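Side-chain contacts in TRAP dicarboxylate transporter-DctP subunit (Desulfovibrio salexigens, PDB 4N6D), which probably binds an organic acid such as a dicarboxylate in the periplasm and hands it to a TRAP-type membrane transporter for uptake: residues Leu32-Phe37 with Phe235-Asn240; Ile178-Ser181 with Thr185-Ser188; Asn242-Asn245 with Val251-Val254. All coordinates share one frame; numbering follows the deposited sequence.

Overall arrangement
From the N terminus, strand 30-35 supplies the first half of contact 1, whose second half arrives only with strand 234-240; a loop of 197 residues is closed there. Contact 2 falls within that loop and closes a turn of three residues between helix 173-181 and strand 185-187, on the far side of the chain's centre, with contact centres about 32 Å apart. Contact 3 follows in series, joining helix 241-245 to helix 249-285. None of the loops cross. Contacts 1 and 3 touch where M239 CE meets W244 N at 3.8 Å.

Contact 1 (Leu32-Phe37 with Phe235-Asn240)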
ATOM      1  N   LEU A  32       8.925 -16.924 -17.406  1.00 12.03           N
ATOM      2  CA  LEU A  32       9.304 -15.992 -16.349  1.00 10.90           C
ATOM      3  C   LEU A  32       8.791 -16.459 -14.989  1.00 10.11           C
ATOM      4  O   LEU A  32       7.609 -16.787 -14.851  1.00 13.17           O
ATOM      5  CB  LEU A  32       8.715 -14.626 -16.640  1.00  9.78           C
ATOM      6  CG  LEU A  32       9.134 -13.997 -17.968  1.00 11.47           C
ATOM      7  CD1 LEU A  32       8.294 -12.779 -18.275  1.00 12.49           C
ATOM      8  CD2 LEU A  32      10.626 -13.684 -17.936  1.00 15.88           C
ATOM      9  N   SER A  33       9.645 -16.424 -13.975  1.00  7.37           N
ATOM     10  CA  SER A  33       9.223 -16.688 -12.610  1.00  7.31           C
ATOM     11  C   SER A  33       8.884 -15.374 -11.904  1.00  7.34           C
ATOM     12  O   SER A  33       9.554 -14.372 -12.116  1.00  8.69           O
ATOM     13  CB  SER A  33      10.326 -17.413 -11.830  1.00  8.59           C
ATOM     14  OG  SER A  33      11.518 -16.641 -11.893  1.00 11.74           O
ATOM     15  N   TYR A  34       7.842 -15.390 -11.072  1.00  6.97           N
ATOM     16  CA  TYR A  34       7.348 -14.196 -10.410  1.00  7.37           C
ATOM     17  C   TYR A  34       7.234 -14.520  -8.917  1.00  7.52           C
ATOM     18  O   TYR A  34       6.357 -15.285  -8.479  1.00  9.76           O
ATOM     19  CB  TYR A  34       6.021 -13.805 -11.084  1.00  9.03           C
ATOM     20  CG  TYR A  34       5.405 -12.469 -10.743  1.00  7.15           C
ATOM     21  CD1 TYR A  34       4.718 -11.766 -11.711  1.00  8.06           C
ATOM     22  CD2 TYR A  34       5.441 -11.941  -9.460  1.00  7.26           C
ATOM     23  CE1 TYR A  34       4.086 -10.558 -11.421  1.00  8.34           C
ATOM     24  CE2 TYR A  34       4.824 -10.727  -9.170  1.00  7.34           C
ATOM     25  CZ  TYR A  34       4.139 -10.051 -10.158  1.00  9.76           C
ATOM     26  OH  TYR A  34       3.494  -8.860  -9.915  1.00  9.15           O
ATOM     27  N   ALA A  35       8.179 -13.981  -8.146  1.00  7.60           N
ATOM     28  CA  ALA A  35       8.233 -14.185  -6.703  1.00  9.03           C
ATOM     29  C   ALA A  35       7.339 -13.173  -6.002  1.00 10.02           C
ATOM     30  O   ALA A  35       7.264 -12.026  -6.410  1.00  8.04           O
ATOM     31  CB  ALA A  35       9.668 -14.053  -6.205  1.00  8.55           C
ATOM     32  N   ASN A  36       6.677 -13.608  -4.940  1.00  9.43           N
ATOM     33  CA  ASN A  36       5.812 -12.734  -4.166  1.00  7.94           C
ATOM     34  C   ASN A  36       5.809 -13.197  -2.718  1.00 13.95           C
ATOM     35  O   ASN A  36       5.602 -14.372  -2.454  1.00 15.73           O
ATOM     36  CB  ASN A  36       4.407 -12.763  -4.765  1.00 10.15           C
ATOM     37  CG  ASN A  36       3.748 -11.419  -4.763  1.00  9.37           C
ATOM     38  OD1 ASN A  36       3.906 -10.640  -3.817  1.00 12.51           O
ATOM     39  ND2 ASN A  36       2.998 -11.131  -5.826  1.00  7.69           N
ATOM     40  N   PHE A  37       6.047 -12.294  -1.778  1.00 11.92           N
ATOM     41  CA  PHE A  37       6.287 -12.707  -0.405  1.00  9.86           C
ATOM     42  C   PHE A  37       5.020 -13.056   0.435  1.00 10.82           C
ATOM     43  O   PHE A  37       5.064 -13.976   1.266  1.00 13.76           O
ATOM     44  CB  PHE A  37       7.154 -11.675   0.324  1.00 10.97           C
ATOM     45  CG  PHE A  37       6.466 -10.373   0.570  1.00 12.30           C
ATOM     46  CD1 PHE A  37       5.631 -10.206   1.676  1.00  9.88           C
ATOM     47  CD2 PHE A  37       6.635  -9.312  -0.306  1.00 14.08           C
ATOM     48  CE1 PHE A  37       4.981  -9.001   1.894  1.00 15.71           C
ATOM     49  CE2 PHE A  37       5.979  -8.109  -0.101  1.00 14.49           C
ATOM     50  CZ  PHE A  37       5.149  -7.957   1.005  1.00 19.12           C
ATOM     51  N   PHE A 235       4.040  -0.360  -3.199  1.00  8.23           N
ATOM     52  CA  PHE A 235       4.698  -1.570  -3.690  1.00  6.34           C
ATOM     53  C   PHE A 235       5.225  -1.323  -5.091  1.00  7.14           C
ATOM     54  O   PHE A 235       4.647  -0.537  -5.844  1.00  6.93           O
ATOM     55  CB  PHE A 235       3.685  -2.717  -3.808  1.00  6.41           C
ATOM     56  CG  PHE A 235       3.132  -3.205  -2.496  1.00  6.27           C
ATOM     57  CD1 PHE A 235       2.128  -2.507  -1.832  1.00  8.05           C
ATOM     58  CD2 PHE A 235       3.592  -4.375  -1.939  1.00 10.73           C
ATOM     59  CE1 PHE A 235       1.627  -2.953  -0.644  1.00  9.30           C
ATOM     60  CE2 PHE A 235       3.081  -4.840  -0.740  1.00 11.60           C
ATOM     61  CZ  PHE A 235       2.096  -4.117  -0.092  1.00 10.38           C
ATOM     62  N   ALA A 236       6.303  -2.022  -5.439  1.00  6.69           N
ATOM     63  CA  ALA A 236       6.798  -2.055  -6.801  1.00  7.12           C
ATOM     64  C   ALA A 236       6.932  -3.488  -7.277  1.00  7.54           C
ATOM     65  O   ALA A 236       7.336  -4.368  -6.512  1.00  7.81           O
ATOM     66  CB  ALA A 236       8.156  -1.351  -6.900  1.00  8.15           C
ATOM     67  N   ILE A 237       6.572  -3.715  -8.531  1.00  6.02           N
ATOM     68  CA  ILE A 237       6.874  -4.982  -9.202  1.00  6.08           C
ATOM     69  C   ILE A 237       8.101  -4.763 -10.075  1.00  8.57           C
ATOM     70  O   ILE A 237       8.103  -3.926 -10.991  1.00  6.94           O
ATOM     71  CB  ILE A 237       5.696  -5.482 -10.035  1.00  7.09           C
ATOM     72  CG1 ILE A 237       4.417  -5.601  -9.173  1.00  6.13           C
ATOM     73  CG2 ILE A 237       6.067  -6.807 -10.713  1.00  6.93           C
ATOM     74  CD1 ILE A 237       4.578  -6.467  -7.911  1.00  6.12           C
ATOM     75  N   ILE A 238       9.172  -5.480  -9.748  1.00  6.17           N
ATOM     76  CA  ILE A 238      10.465  -5.285 -10.405  1.00  6.45           C
ATOM     77  C   ILE A 238      10.851  -6.511 -11.214  1.00  7.25           C
ATOM     78  O   ILE A 238      10.519  -7.635 -10.839  1.00  6.62           O
ATOM     79  CB  ILE A 238      11.603  -4.958  -9.371  1.00  8.71           C
ATOM     80  CG1 ILE A 238      11.686  -6.004  -8.251  1.00  7.49           C
ATOM     81  CG2 ILE A 238      11.407  -3.553  -8.780  1.00 12.59           C
ATOM     82  CD1 ILE A 238      12.982  -5.927  -7.404  1.00 10.86           C
ATOM     83  N   MET A 239      11.566  -6.272 -12.314  1.00  7.39           N
ATOM     84  CA  MET A 239      12.036  -7.348 -13.165  1.00  6.53           C
ATOM     85  C   MET A 239      13.546  -7.241 -13.360  1.00  7.47           C
ATOM     86  O   MET A 239      14.096  -6.145 -13.509  1.00  7.76           O
ATOM     87  CB  MET A 239      11.311  -7.277 -14.510  1.00  9.35           C
ATOM     88  CG  MET A 239      11.757  -8.349 -15.488  1.00  6.76           C
ATOM     89  SD  MET A 239      10.714  -8.415 -16.952  1.00 10.87           S
ATOM     90  CE  MET A 239      11.114 -10.033 -17.571  1.00 14.17           C
ATOM     91  N   ASN A 240      14.199  -8.395 -13.354  1.00  6.72           N
ATOM     92  CA  ASN A 240      15.640  -8.488 -13.579  1.00  7.10           C
ATOM     93  C   ASN A 240      15.984  -7.893 -14.943  1.00  8.43           C
ATOM     94  O   ASN A 240      15.277  -8.144 -15.925  1.00  8.47           O
ATOM     95  CB  ASN A 240      16.048  -9.957 -13.528  1.00  8.27           C
ATOM     96  CG  ASN A 240      17.473 -10.167 -13.936  1.00 12.82           C
ATOM     97  OD1 ASN A 240      17.755 -10.358 -15.115  1.00  9.49           O
ATOM     98  ND2 ASN A 240      18.386 -10.158 -12.965  1.00 11.76           N
TER
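Three side-chain pairs join 32-37 to 235-240, running in opposite order along the two segments: L32 with M239, Y34 with I237, F37 with F235. At one end the terminal methyl of M239 lies against the isopropyl group of L32, M239 CE reaching L32 CD2 at 3.7 Å and L32 CD1 at 4.0 Å. The thioether makes this reach by standing fully extended, CG anti to the backbone N (chi1 179°), and it crosses the leucine at about a right angle. In the middle, the phenol end of Y34 rests on two branches of I237: Y34 OH is 3.3 Å from I237 CD1 and 3.4 Å from I237 CG2, while Y34 CZ lies 3.8 Å from I237 CG2. The hydroxyl is thus bordered by methyls on the isoleucine side and finds its polar partner in Q47 NE2, a hydrogen bond from helix 43-58 that should limit how far the ring can shift. At the other end, F37 CZ meets F235 CE2 at 4.1 Å, near the plane of the F235 ring and at its edge. F37 lies outside the strand proper, and the end of its ring comes near F235 with CG lodged between the backbone N and carbonyl carbon (chi1 69°). F235 is held in turn by F145, whose ring is nearly parallel, and edge-to-face by F43. The CA atoms of Y34 and M239 are 8.7 Å apart, too far for paired strands, and strand 90-94 does lie between them, I90 touching Y34 and I237, and C92 touching N36 and I237. The contact therefore spans a central strand on one face of the five-stranded sheet, ordered 2-1-3-5-4 as in class II periplasmic binding proteins, where helix 43-58 packs over it and strand 139-146 borders I237 and M239.

Contact 2 (Ile178-Ser181 with Thr185-Ser188); sequences ILES and TPVS
The shortest polar bond here is internal to the helix: S181 OG donates to I178 O at 2.8 Å, in the same last turn whose L179 and E180 meet P186. Its donor stands 15° out of the carbonyl plane, with a C=O...OG angle of 124°, so OG meets the carbonyl oxygen well away from the C=O direction. The bond engages a side-chain hydroxyl with a main-chain carbonyl three residues earlier, an i to i-3 link within the final helical turn.

Across the contact the work is done by one proline ring, approached by two side chains. L179 lays its branch alongside, sliding past in the opposite direction: L179 CD1 comes to 4.0 Å from P186 CB, and L179 CB to 4.1 Å from the same atom. Its CG lies anti to the carbonyl carbon (chi1 -72°), which swings the isopropyl group onto the strand. E180 comes to a different part of the ring. Its chain leaves the helix surface, bends at chi2, and crosses the proline at about a right angle, leaving E180 OE1 at 3.5 Å from P186 CD and 3.9 Å from P186 CG. CD is bonded to the ring nitrogen, so its hydrogens are probably slightly positive and the carboxylate oxygen can sit there comfortably, though the glutamate remains exposed to solvent.

P186, lacking an N-H, falls between the bonding residues: T185 pairs its backbone with L167 and V169, V187 with V169 and A171, in the two-stranded parallel sheet. Helix 173-181 thus folds back on the strand it leads into, completing a beta-alpha-beta unit with strand 168-170; L179 also touches A171 and A184, while I178 and S181 pack against helix 294-317.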
ATOM      1  N   ILE A 178       2.696   7.522  14.532  1.00 10.53           N
ATOM      2  CA  ILE A 178       1.494   8.351  14.491  1.00 11.16           C
ATOM      3  C   ILE A 178       0.672   8.202  15.765  1.00 14.05           C
ATOM      4  O   ILE A 178       0.275   9.191  16.390  1.00 13.11           O
ATOM      5  CB  ILE A 178       0.684   8.044  13.242  1.00 11.96           C
ATOM      6  CG1 ILE A 178       1.464   8.521  12.015  1.00 12.63           C
ATOM      7  CG2 ILE A 178      -0.680   8.698  13.323  1.00 13.08           C
ATOM      8  CD1 ILE A 178       0.901   8.045  10.706  1.00 13.80           C
ATOM      9  N   LEU A 179       0.425   6.969  16.194  1.00 13.15           N
ATOM     10  CA  LEU A 179      -0.303   6.780  17.442  1.00 11.20           C
ATOM     11  C   LEU A 179       0.380   7.455  18.630  1.00 16.20           C
ATOM     12  O   LEU A 179      -0.291   8.050  19.470  1.00 15.90           O
ATOM     13  CB  LEU A 179      -0.465   5.290  17.729  1.00 11.94           C
ATOM     14  CG  LEU A 179      -1.465   4.567  16.835  1.00 13.10           C
ATOM     15  CD1 LEU A 179      -1.345   3.062  17.046  1.00 15.51           C
ATOM     16  CD2 LEU A 179      -2.873   5.036  17.125  1.00 15.66           C
ATOM     17  N   GLU A 180       1.703   7.338  18.722  1.00 14.98           N
ATOM     18  CA  GLU A 180       2.410   7.955  19.836  1.00 14.97           C
ATOM     19  C   GLU A 180       2.160   9.462  19.785  1.00 15.34           C
ATOM     20  O   GLU A 180       1.891  10.086  20.817  1.00 18.92           O
ATOM     21  CB  GLU A 180       3.914   7.649  19.794  1.00 23.59           C
ATOM     22  CG  GLU A 180       4.651   8.074  21.060  1.00 32.39           C
ATOM     23  CD  GLU A 180       4.197   7.308  22.300  1.00 42.61           C
ATOM     24  OE1 GLU A 180       4.013   6.071  22.208  1.00 43.03           O
ATOM     25  OE2 GLU A 180       4.023   7.945  23.364  1.00 49.15           O
ATOM     26  N   SER A 181       2.227  10.041  18.590  1.00 14.91           N
ATOM     27  CA  SER A 181       2.056  11.489  18.453  1.00 19.26           C
ATOM     28  C   SER A 181       0.650  11.950  18.828  1.00 20.48           C
ATOM     29  O   SER A 181       0.442  13.113  19.180  1.00 19.17           O
ATOM     30  CB  SER A 181       2.418  11.968  17.043  1.00 20.13           C
ATOM     31  OG  SER A 181       1.350  11.786  16.115  1.00 22.61           O
ATOM     32  N   THR A 185      -1.351   4.475  22.699  1.00 15.89           N
ATOM     33  CA  THR A 185      -0.313   3.533  23.130  1.00 17.46           C
ATOM     34  C   THR A 185      -0.153   2.418  22.107  1.00 17.14           C
ATOM     35  O   THR A 185      -0.872   1.415  22.159  1.00 16.40           O
ATOM     36  CB  THR A 185      -0.655   2.948  24.509  1.00 19.53           C
ATOM     37  OG1 THR A 185      -0.871   4.023  25.422  1.00 20.63           O
ATOM     38  CG2 THR A 185       0.471   2.067  25.040  1.00 22.63           C
ATOM     39  N   PRO A 186       0.780   2.594  21.152  1.00 15.66           N
ATOM     40  CA  PRO A 186       0.971   1.562  20.134  1.00 14.22           C
ATOM     41  C   PRO A 186       1.595   0.326  20.743  1.00 16.71           C
ATOM     42  O   PRO A 186       2.489   0.425  21.584  1.00 19.04           O
ATOM     43  CB  PRO A 186       1.929   2.211  19.130  1.00 15.43           C
ATOM     44  CG  PRO A 186       2.626   3.268  19.885  1.00 15.52           C
ATOM     45  CD  PRO A 186       1.702   3.727  20.973  1.00 16.95           C
ATOM     46  N   VAL A 187       1.104  -0.839  20.340  1.00 17.93           N
ATOM     47  CA  VAL A 187       1.642  -2.094  20.831  1.00 19.17           C
ATOM     48  C   VAL A 187       1.983  -2.955  19.629  1.00 22.37           C
ATOM     49  O   VAL A 187       1.169  -3.109  18.731  1.00 16.68           O
ATOM     50  CB  VAL A 187       0.618  -2.849  21.696  1.00 21.93           C
ATOM     51  CG1 VAL A 187       1.203  -4.162  22.206  1.00 25.93           C
ATOM     52  CG2 VAL A 187       0.155  -1.983  22.865  1.00 22.84           C
ATOM     53  N   SER A 188       3.183  -3.516  19.597  1.00 32.15           N
ATOM     54  CA  SER A 188       3.525  -4.455  18.531  1.00 33.66           C
ATOM     55  C   SER A 188       3.241  -5.875  18.989  1.00 33.77           C
ATOM     56  O   SER A 188       3.546  -6.255  20.121  1.00 34.69           O
ATOM     57  CB  SER A 188       4.982  -4.304  18.093  1.00 43.40           C
ATOM     58  OG  SER A 188       5.141  -3.123  17.304  1.00 43.16           O
TER

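Contact 3 (Asn242-Asn245 with Val251-Val254); sequences NSWN and VKKV
A tight corner between two consecutive helices, the short helix 241-245 and the long helix 249-285, is filled by one tryptophan and one lysine. The aliphatic chain of K252 lies over one face of the W244 indole, the two side chains crossing obliquely. K252 CG sits 3.9 Å from the centroid of the six-membered ring and 22° off its normal, a true CH-pi contact. Farther out, K252 CD is 3.6 Å from W244 CZ2 and stands above the ring nearer its rim. At the root of the lysine, K252 CB touches W244 CH2 at 3.6 Å, so successive methylenes track along the indole from CH2 toward NE1. An extended chain beyond CG makes this possible. The indole itself is thrown out toward the second helix because W244 CG is anti to the backbone N (chi1 173°).

Past the ring the lysine reaches the end of the first helix, where K252 CE approaches W244 O at 3.3 Å. The ammonium does not bond N245 O directly; a single water spans the gap, accepting from K252 NZ at 2.9 Å and donating to N245 O at 3.0 Å. Thus the positive end of the chain is probably drawn to the carbonyl-rich end of the short helix.

W244 also touches L255 and N256, one turn on. At its start the short helix is capped by N240 OD1, bonded to S243 N. The whole is an N-capped helical turn leading from a sheet strand into a long helix, consistent with the extended helix that is a hallmark of TRAP solute-binding proteins.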
ATOM      1  N   ASN A 242      18.536  -8.375 -17.068  1.00 11.14           N
ATOM      2  CA  ASN A 242      18.841  -9.334 -18.125  1.00 10.14           C
ATOM      3  C   ASN A 242      17.585 -10.012 -18.674  1.00 10.72           C
ATOM      4  O   ASN A 242      17.437 -10.211 -19.884  1.00  9.21           O
ATOM      5  CB  ASN A 242      19.843 -10.371 -17.621  1.00 12.23           C
ATOM      6  CG  ASN A 242      21.171  -9.754 -17.278  1.00 18.11           C
ATOM      7  OD1 ASN A 242      21.526  -9.623 -16.110  1.00 28.03           O
ATOM      8  ND2 ASN A 242      21.910  -9.380 -18.281  1.00 15.12           N
ATOM      9  N   SER A 243      16.659 -10.358 -17.784  1.00  9.45           N
ATOM     10  CA  SER A 243      15.386 -10.903 -18.218  1.00  7.67           C
ATOM     11  C   SER A 243      14.610  -9.931 -19.107  1.00  9.21           C
ATOM     12  O   SER A 243      14.078 -10.328 -20.142  1.00  9.42           O
ATOM     13  CB  SER A 243      14.537 -11.316 -17.010  1.00 11.20           C
ATOM     14  OG  SER A 243      15.268 -12.217 -16.166  1.00 12.28           O
ATOM     15  N   TRP A 244      14.525  -8.663 -18.699  1.00  9.72           N
ATOM     16  CA  TRP A 244      13.867  -7.638 -19.506  1.00  8.36           C
ATOM     17  C   TRP A 244      14.536  -7.490 -20.872  1.00  9.76           C
ATOM     18  O   TRP A 244      13.879  -7.455 -21.931  1.00  9.27           O
ATOM     19  CB  TRP A 244      13.894  -6.297 -18.756  1.00  7.68           C
ATOM     20  CG  TRP A 244      13.391  -5.160 -19.580  1.00 10.14           C
ATOM     21  CD1 TRP A 244      14.136  -4.151 -20.133  1.00 12.22           C
ATOM     22  CD2 TRP A 244      12.036  -4.929 -19.982  1.00 10.53           C
ATOM     23  NE1 TRP A 244      13.316  -3.293 -20.839  1.00 14.05           N
ATOM     24  CE2 TRP A 244      12.027  -3.758 -20.771  1.00 13.97           C
ATOM     25  CE3 TRP A 244      10.828  -5.595 -19.754  1.00  9.46           C
ATOM     26  CZ2 TRP A 244      10.852  -3.232 -21.308  1.00 14.13           C
ATOM     27  CZ3 TRP A 244       9.666  -5.069 -20.295  1.00 10.51           C
ATOM     28  CH2 TRP A 244       9.692  -3.910 -21.072  1.00 12.66           C
ATOM     29  N   ASN A 245      15.858  -7.428 -20.854  1.00  9.73           N
ATOM     30  CA  ASN A 245      16.625  -7.219 -22.087  1.00 10.02           C
ATOM     31  C   ASN A 245      16.331  -8.290 -23.131  1.00 12.04           C
ATOM     32  O   ASN A 245      16.338  -8.018 -24.338  1.00 11.87           O
ATOM     33  CB  ASN A 245      18.119  -7.233 -21.780  1.00 11.70           C
ATOM     34  CG  ASN A 245      18.588  -6.009 -21.027  1.00 10.78           C
ATOM     35  OD1 ASN A 245      17.860  -5.018 -20.839  1.00 11.91           O
ATOM     36  ND2 ASN A 245      19.843  -6.051 -20.610  1.00 10.77           N
ATOM     37  N   VAL A 251       6.769  -8.067 -27.132  1.00 11.93           N
ATOM     38  CA  VAL A 251       6.550  -8.442 -25.738  1.00 11.72           C
ATOM     39  C   VAL A 251       6.808  -7.270 -24.779  1.00 12.32           C
ATOM     40  O   VAL A 251       6.037  -7.043 -23.839  1.00 10.80           O
ATOM     41  CB  VAL A 251       7.411  -9.680 -25.352  1.00 13.64           C
ATOM     42  CG1 VAL A 251       7.268  -9.990 -23.871  1.00 11.99           C
ATOM     43  CG2 VAL A 251       6.995 -10.883 -26.173  1.00 17.32           C
ATOM     44  N   LYS A 252       7.884  -6.518 -24.999  1.00 12.55           N
ATOM     45  CA  LYS A 252       8.145  -5.337 -24.166  1.00 13.50           C
ATOM     46  C   LYS A 252       6.983  -4.366 -24.226  1.00 12.07           C
ATOM     47  O   LYS A 252       6.576  -3.804 -23.206  1.00 10.97           O
ATOM     48  CB  LYS A 252       9.432  -4.620 -24.586  1.00 12.42           C
ATOM     49  CG  LYS A 252      10.729  -5.368 -24.275  1.00  9.78           C
ATOM     50  CD  LYS A 252      11.926  -4.452 -24.499  1.00 15.08           C
ATOM     51  CE  LYS A 252      13.254  -5.111 -24.171  1.00 18.31           C
ATOM     52  NZ  LYS A 252      14.364  -4.284 -24.703  1.00 31.64           N
ATOM     53  N   LYS A 253       6.417  -4.169 -25.418  1.00 11.26           N
ATOM     54  CA  LYS A 253       5.274  -3.284 -25.529  1.00 12.87           C
ATOM     55  C   LYS A 253       4.090  -3.763 -24.689  1.00 10.70           C
ATOM     56  O   LYS A 253       3.425  -2.972 -24.029  1.00 11.58           O
ATOM     57  CB  LYS A 253       4.839  -3.161 -26.983  1.00 18.28           C
ATOM     58  CG  LYS A 253       3.681  -2.207 -27.128  1.00 22.61           C
ATOM     59  CD  LYS A 253       3.260  -2.028 -28.562  1.00 31.49           C
ATOM     60  CE  LYS A 253       2.471  -0.741 -28.731  1.00 31.23           C
ATOM     61  NZ  LYS A 253       1.486  -0.503 -27.667  1.00 33.56           N
ATOM     62  N   VAL A 254       3.799  -5.059 -24.718  1.00 11.93           N
ATOM     63  CA  VAL A 254       2.732  -5.585 -23.882  1.00 11.89           C
ATOM     64  C   VAL A 254       2.992  -5.265 -22.421  1.00 11.58           C
ATOM     65  O   VAL A 254       2.104  -4.807 -21.708  1.00 11.29           O
ATOM     66  CB  VAL A 254       2.576  -7.105 -24.067  1.00 12.05           C
ATOM     67  CG1 VAL A 254       1.625  -7.676 -23.049  1.00 15.84           C
ATOM     68  CG2 VAL A 254       2.087  -7.421 -25.478  1.00 14.83           C
TER
HETATM   69  O   HOH W   1      17.081  -5.156 -24.737  1.00 20.79           O